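Local structure of xylanase and alpha-amylase inhibitor protein (Scadoxus multiflorus, 3MU7) at residues A[134-137]-A[138-142]; A[236-239]-A[240-244]. The protein probably inhibits xylanases and alpha-amylases, using a TIM-barrel scaffold of the glycosyl hydrolase family 18 type. One frame throughout, in Å; residues are numbered along the deposited sequence.

Interaction 1 (A[134-137]-A[138-142]); sequences QLLA and NILSS
In L135 and I139 the first torsions differ, and the difference brings the two side chains together: L135 sends CG opposite its own backbone N (chi1 -179°), while I139 keeps CG1 beside its N (chi1 -58°), so that CG1 lies back over the previous turn. The two chains meet at an oblique angle, with CD1 of L135 3.9 Å from CD1 of I139, and CG1 of I139 also rests against the carbonyl oxygen of L135. One residue further on the same i to i+4 spacing gives a different approach: L136 and L140 lie side by side and point the same way, their CD1 atoms 4.1 Å apart. On another side of the helix N138 folds back over the turn before it, its CG 3.2 Å from the carbonyl O of Q134. Its amide stands almost perpendicular to that of Q134, the planes 83° apart, and although Q134 NE2 lies 3.4 Å from N138 OD1, the angle is too poor for a hydrogen bond. Beneath these side chains run four successive i to i+4 backbone bonds, among them L140 N to L136 O at 3.0 Å and S141 N to A137 O at 2.8 Å. L136, A137 and L140 touch F123 of strand 120-125, and I139 touches A93 of helix 86-101; S141 OG is hydrogen-bonded to R144 NH2. This is an ordinary amphipathic alpha-helix of the beta-alpha-beta unit formed with strands 120-125 and 151-154. Chemically, the backbone bonds satisfy the four carbonyls, the inward side chains meet their neighbours through apolar packing, and the two amides, near each other but not bonded, leave the backbone bonds to tie the turn together.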
ATOM      1  N   GLN A 134      14.391   8.960  -0.137  1.00  8.70           N
ATOM      2  CA  GLN A 134      15.250   8.358  -1.151  1.00  8.90           C
ATOM      3  C   GLN A 134      16.341   7.500  -0.504  1.00  8.90           C
ATOM      4  O   GLN A 134      16.573   6.374  -0.930  1.00  8.60           O
ATOM      5  CB  GLN A 134      15.845   9.413  -2.091  1.00  9.37           C
ATOM      6  CG  GLN A 134      16.802   8.851  -3.145  1.00 10.06           C
ATOM      7  CD  GLN A 134      16.121   8.013  -4.217  1.00 10.19           C
ATOM      8  OE1 GLN A 134      14.898   7.904  -4.271  1.00 12.04           O
ATOM      9  NE2 GLN A 134      16.920   7.418  -5.082  1.00  8.18           N
ATOM     10  N   LEU A 135      17.000   8.026   0.526  1.00  8.39           N
ATOM     11  CA  LEU A 135      18.002   7.248   1.251  1.00  8.59           C
ATOM     12  C   LEU A 135      17.397   6.002   1.912  1.00  8.17           C
ATOM     13  O   LEU A 135      17.991   4.933   1.869  1.00  8.52           O
ATOM     14  CB  LEU A 135      18.734   8.110   2.284  1.00  9.28           C
ATOM     15  CG  LEU A 135      19.833   7.425   3.109  1.00  9.81           C
ATOM     16  CD1 LEU A 135      20.936   6.825   2.241  1.00 11.22           C
ATOM     17  CD2 LEU A 135      20.419   8.397   4.115  1.00 11.30           C
ATOM     18  N   LEU A 136      16.216   6.144   2.511  1.00  7.72           N
ATOM     19  CA  LEU A 136      15.530   4.996   3.088  1.00  7.58           C
ATOM     20  C   LEU A 136      15.308   3.915   2.030  1.00  7.49           C
ATOM     21  O   LEU A 136      15.618   2.742   2.258  1.00  7.79           O
ATOM     22  CB  LEU A 136      14.193   5.412   3.694  1.00  7.43           C
ATOM     23  CG  LEU A 136      13.311   4.268   4.205  1.00  7.07           C
ATOM     24  CD1 LEU A 136      13.960   3.547   5.381  1.00  8.58           C
ATOM     25  CD2 LEU A 136      11.950   4.792   4.599  1.00  7.90           C
ATOM     26  N   ALA A 137      14.774   4.314   0.876  1.00  7.74           N
ATOM     27  CA  ALA A 137      14.574   3.378  -0.222  1.00  8.03           C
ATOM     28  C   ALA A 137      15.898   2.777  -0.690  1.00  8.40           C
ATOM     29  O   ALA A 137      15.964   1.586  -0.968  1.00  8.33           O
ATOM     30  CB  ALA A 137      13.842   4.041  -1.376  1.00  8.70           C
ATOM     31  N   ASN A 138      16.948   3.595  -0.769  1.00  8.10           N
ATOM     32  CA  ASN A 138      18.263   3.095  -1.179  1.00  8.17           C
ATOM     33  C   ASN A 138      18.780   2.003  -0.255  1.00  8.08           C
ATOM     34  O   ASN A 138      19.312   0.995  -0.710  1.00  8.49           O
ATOM     35  CB  ASN A 138      19.293   4.224  -1.246  1.00  8.47           C
ATOM     36  CG  ASN A 138      19.110   5.132  -2.431  1.00  8.94           C
ATOM     37  OD1 ASN A 138      18.408   4.822  -3.385  1.00  9.86           O
ATOM     38  ND2 ASN A 138      19.773   6.265  -2.378  1.00  8.34           N
ATOM     39  N   ILE A 139      18.629   2.211   1.045  1.00  8.21           N
ATOM     40  CA  ILE A 139      19.128   1.241   2.006  1.00  8.31           C
ATOM     41  C   ILE A 139      18.280  -0.035   1.994  1.00  8.08           C
ATOM     42  O   ILE A 139      18.819  -1.139   1.964  1.00  8.26           O
ATOM     43  CB  ILE A 139      19.267   1.837   3.425  1.00  8.20           C
ATOM     44  CG1 ILE A 139      20.201   3.056   3.401  1.00  9.29           C
ATOM     45  CG2 ILE A 139      19.787   0.779   4.395  1.00  9.20           C
ATOM     46  CD1 ILE A 139      20.251   3.832   4.702  1.00 10.85           C
ATOM     47  N   LEU A 140      16.958   0.111   1.974  1.00  7.81           N
ATOM     48  CA  LEU A 140      16.096  -1.060   1.851  1.00  7.84           C
ATOM     49  C   LEU A 140      16.364  -1.822   0.551  1.00  8.07           C
ATOM     50  O   LEU A 140      16.423  -3.050   0.551  1.00  8.25           O
ATOM     51  CB  LEU A 140      14.625  -0.673   1.945  1.00  7.96           C
ATOM     52  CG  LEU A 140      14.133  -0.233   3.322  1.00  7.53           C
ATOM     53  CD1 LEU A 140      12.743   0.347   3.204  1.00  8.08           C
ATOM     54  CD2 LEU A 140      14.141  -1.382   4.320  1.00  9.18           C
ATOM     55  N   SER A 141      16.544  -1.090  -0.545  1.00  8.33           N
ATOM     56  CA  SER A 141      16.835  -1.714  -1.832  1.00  9.32           C
ATOM     57  C   SER A 141      18.169  -2.460  -1.801  1.00  9.50           C
ATOM     58  O   SER A 141      18.286  -3.543  -2.368  1.00 10.34           O
ATOM     59  CB  SER A 141      16.784  -0.672  -2.947  1.00  9.00           C
ATOM     60  OG  SER A 141      17.028  -1.265  -4.208  1.00 10.28           O
ATOM     61  N   SER A 142      19.160  -1.891  -1.119  1.00  9.31           N
ATOM     62  CA  SER A 142      20.431  -2.578  -0.882  1.00 10.21           C
ATOM     63  C   SER A 142      20.202  -3.912  -0.170  1.00 11.01           C
ATOM     64  O   SER A 142      20.789  -4.930  -0.539  1.00 11.24           O
ATOM     65  CB  SER A 142      21.376  -1.696  -0.066  1.00  9.96           C
ATOM     66  OG  SER A 142      22.607  -2.359   0.182  1.00 10.65           O
TER

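Interaction 2 (A[236-239]-A[240-244]); sequences FSVF and PNAQD
F239 and P240, adjacent in the chain, carry most of this contact, with V238 and A242 packing beside them. P240 fits its ring into the preceding turn, where F236, S237, V238 and F239 surround it. Its CG sits 3.5 Å from the carbonyl O of F236, and CD is at the same distance from that oxygen. Being a proline, P240 has no N-H to offer the F236 carbonyl, so carbon meets oxygen where a helix would normally place a hydrogen bond. The N of N241 also lacks a bond to the turn before, and the helix is kinked at these two residues. Regular i to i+4 bonding returns with A242 N, which reaches V238 O at 2.9 Å, and Q243 N reaches F239 O at 2.9 Å. F239 keeps CG beside its backbone N (chi1 -69°), and its side chain touches I251 of strand 248-254 and L3. Q243, extended beyond CG, runs back along the turn, bringing NE2 to 3.5 Å from F239 CB; its amide lies 29° from the ring plane and approaches the ring obliquely. V238 CG1 touches A242 CB at 4.2 Å, and the two pack on L197 and W201 of helix 195-207. The contact thus lies near the C-terminal end of helix 231-242, which leads from strand 213-218 to strand 248-254 in the barrel. In chemical terms, the proline ring fills the place of the bond its nitrogen cannot make, while the V238 and F239 carbonyls are bonded by A242 and Q243 beyond the break.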
ATOM      1  N   PHE A 236     -16.427  -0.699 -16.640  1.00 10.36           N
ATOM      2  CA  PHE A 236     -16.827  -0.230 -17.962  1.00 10.96           C
ATOM      3  C   PHE A 236     -15.919   0.813 -18.532  1.00 10.78           C
ATOM      4  O   PHE A 236     -15.524   0.797 -19.711  1.00 10.22           O
ATOM      5  CB  PHE A 236     -18.252   0.346 -17.908  1.00 11.23           C
ATOM      6  CG  PHE A 236     -18.747   0.819 -19.212  1.00 12.15           C
ATOM      7  CD1 PHE A 236     -19.265  -0.105 -20.162  1.00 11.88           C
ATOM      8  CD2 PHE A 236     -18.746   2.119 -19.499  1.00 14.48           C
ATOM      9  CE1 PHE A 236     -19.792   0.360 -21.399  1.00 13.04           C
ATOM     10  CE2 PHE A 236     -19.252   2.583 -20.768  1.00 16.01           C
ATOM     11  CZ  PHE A 236     -19.836   1.657 -21.708  1.00 13.36           C
ATOM     12  N   SER A 237     -15.506   1.802 -17.679  1.00 11.70           N
ATOM     13  CA  SER A 237     -14.810   3.009 -18.145  1.00 13.13           C
ATOM     14  C   SER A 237     -13.391   2.993 -17.921  1.00 13.32           C
ATOM     15  O   SER A 237     -12.673   3.707 -18.713  1.00 15.75           O
ATOM     16  CB  SER A 237     -15.280   4.220 -17.392  1.00 16.33           C
ATOM     17  OG  SER A 237     -16.607   4.479 -17.564  1.00 25.25           O
ATOM     18  N   VAL A 238     -12.857   2.292 -16.946  1.00 12.51           N
ATOM     19  CA  VAL A 238     -11.412   2.353 -16.670  1.00 13.39           C
ATOM     20  C   VAL A 238     -10.680   1.186 -17.282  1.00 12.27           C
ATOM     21  O   VAL A 238      -9.631   1.395 -17.919  1.00 13.31           O
ATOM     22  CB  VAL A 238     -11.177   2.338 -15.111  1.00 14.65           C
ATOM     23  CG1 VAL A 238      -9.648   2.241 -14.774  1.00 16.57           C
ATOM     24  CG2 VAL A 238     -11.765   3.577 -14.477  1.00 16.00           C
ATOM     25  N   PHE A 239     -11.147  -0.018 -17.122  1.00 11.32           N
ATOM     26  CA  PHE A 239     -10.435  -1.197 -17.541  1.00 12.21           C
ATOM     27  C   PHE A 239     -10.034  -1.312 -19.013  1.00 12.40           C
ATOM     28  O   PHE A 239      -8.954  -1.714 -19.268  1.00 12.72           O
ATOM     29  CB  PHE A 239     -11.080  -2.486 -17.071  1.00 12.82           C
ATOM     30  CG  PHE A 239     -10.980  -2.710 -15.561  1.00 13.88           C
ATOM     31  CD1 PHE A 239     -10.226  -1.886 -14.744  1.00 14.14           C
ATOM     32  CD2 PHE A 239     -11.650  -3.719 -14.981  1.00 14.77           C
ATOM     33  CE1 PHE A 239     -10.164  -2.104 -13.373  1.00 14.25           C
ATOM     34  CE2 PHE A 239     -11.593  -3.929 -13.589  1.00 14.11           C
ATOM     35  CZ  PHE A 239     -10.862  -3.119 -12.828  1.00 15.07           C
ATOM     36  N   PRO A 240     -10.911  -0.989 -19.978  1.00 11.64           N
ATOM     37  CA  PRO A 240     -10.494  -1.135 -21.384  1.00 12.22           C
ATOM     38  C   PRO A 240      -9.264  -0.277 -21.697  1.00 13.23           C
ATOM     39  O   PRO A 240      -8.377  -0.789 -22.262  1.00 15.34           O
ATOM     40  CB  PRO A 240     -11.737  -0.673 -22.174  1.00 11.86           C
ATOM     41  CG  PRO A 240     -12.881  -0.985 -21.245  1.00 12.23           C
ATOM     42  CD  PRO A 240     -12.330  -0.608 -19.874  1.00 11.47           C
ATOM     43  N   ASN A 241      -9.220   0.955 -21.275  1.00 14.50           N
ATOM     44  CA  ASN A 241      -8.021   1.773 -21.541  1.00 15.64           C
ATOM     45  C   ASN A 241      -6.843   1.350 -20.635  1.00 15.65           C
ATOM     46  O   ASN A 241      -5.782   1.196 -21.108  1.00 15.85           O
ATOM     47  CB  ASN A 241      -8.357   3.236 -21.376  1.00 16.58           C
ATOM     48  CG  ASN A 241      -7.385   4.151 -22.072  1.00 19.48           C
ATOM     49  OD1 ASN A 241      -6.388   3.718 -22.533  1.00 22.94           O
ATOM     50  ND2 ASN A 241      -7.789   5.394 -22.279  1.00 22.19           N
ATOM     51  N   ALA A 242      -7.087   1.144 -19.357  1.00 15.28           N
ATOM     52  CA  ALA A 242      -6.011   0.743 -18.461  1.00 15.35           C
ATOM     53  C   ALA A 242      -5.319  -0.516 -18.902  1.00 15.80           C
ATOM     54  O   ALA A 242      -4.148  -0.615 -18.838  1.00 15.42           O
ATOM     55  CB  ALA A 242      -6.542   0.581 -17.046  1.00 15.25           C
ATOM     56  N   GLN A 243      -6.077  -1.498 -19.336  1.00 16.46           N
ATOM     57  CA  GLN A 243      -5.518  -2.770 -19.798  1.00 18.06           C
ATOM     58  C   GLN A 243      -4.648  -2.642 -21.051  1.00 18.25           C
ATOM     59  O   GLN A 243      -3.903  -3.567 -21.380  1.00 18.95           O
ATOM     60  CB  GLN A 243      -6.626  -3.808 -20.010  1.00 18.43           C
ATOM     61  CG  GLN A 243      -7.114  -4.436 -18.715  1.00 20.35           C
ATOM     62  CD  GLN A 243      -8.494  -5.066 -18.821  1.00 22.56           C
ATOM     63  OE1 GLN A 243      -9.010  -5.301 -19.915  1.00 24.68           O
ATOM     64  NE2 GLN A 243      -9.096  -5.343 -17.672  1.00 23.48           N
ATOM     65  N   ASP A 244      -4.735  -1.502 -21.734  1.00 18.48           N
ATOM     66  CA  ASP A 244      -3.881  -1.226 -22.892  1.00 18.86           C
ATOM     67  C   ASP A 244      -2.456  -0.820 -22.481  1.00 18.58           C
ATOM     68  O   ASP A 244      -1.560  -0.721 -23.328  1.00 19.03           O
ATOM     69  CB  ASP A 244      -4.509  -0.154 -23.789  1.00 19.37           C
ATOM     70  CG  ASP A 244      -3.865  -0.094 -25.161  1.00 20.42           C
ATOM     71  OD1 ASP A 244      -3.807  -1.141 -25.846  1.00 22.20           O
ATOM     72  OD2 ASP A 244      -3.417   1.002 -25.557  1.00 23.10           O
TER

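Interaction 1 precedes interaction 2 along the chain, the former on helix 133-144 and the latter on helix 231-242. Their centres lie 33 Å apart and their nearest atoms about 25 Å, so they do not touch. Both helices nonetheless serve the same architecture: each connects two parallel strands of the one curled sheet, 120-125 to 151-154 in the first case and 213-218 to 248-254 in the second. Each contact is therefore a local detail of a repeated beta-alpha-beta unit in the outer layer of the TIM barrel. Together they illustrate how one topological role accepts either a regularly bonded helix or one kinked around a proline.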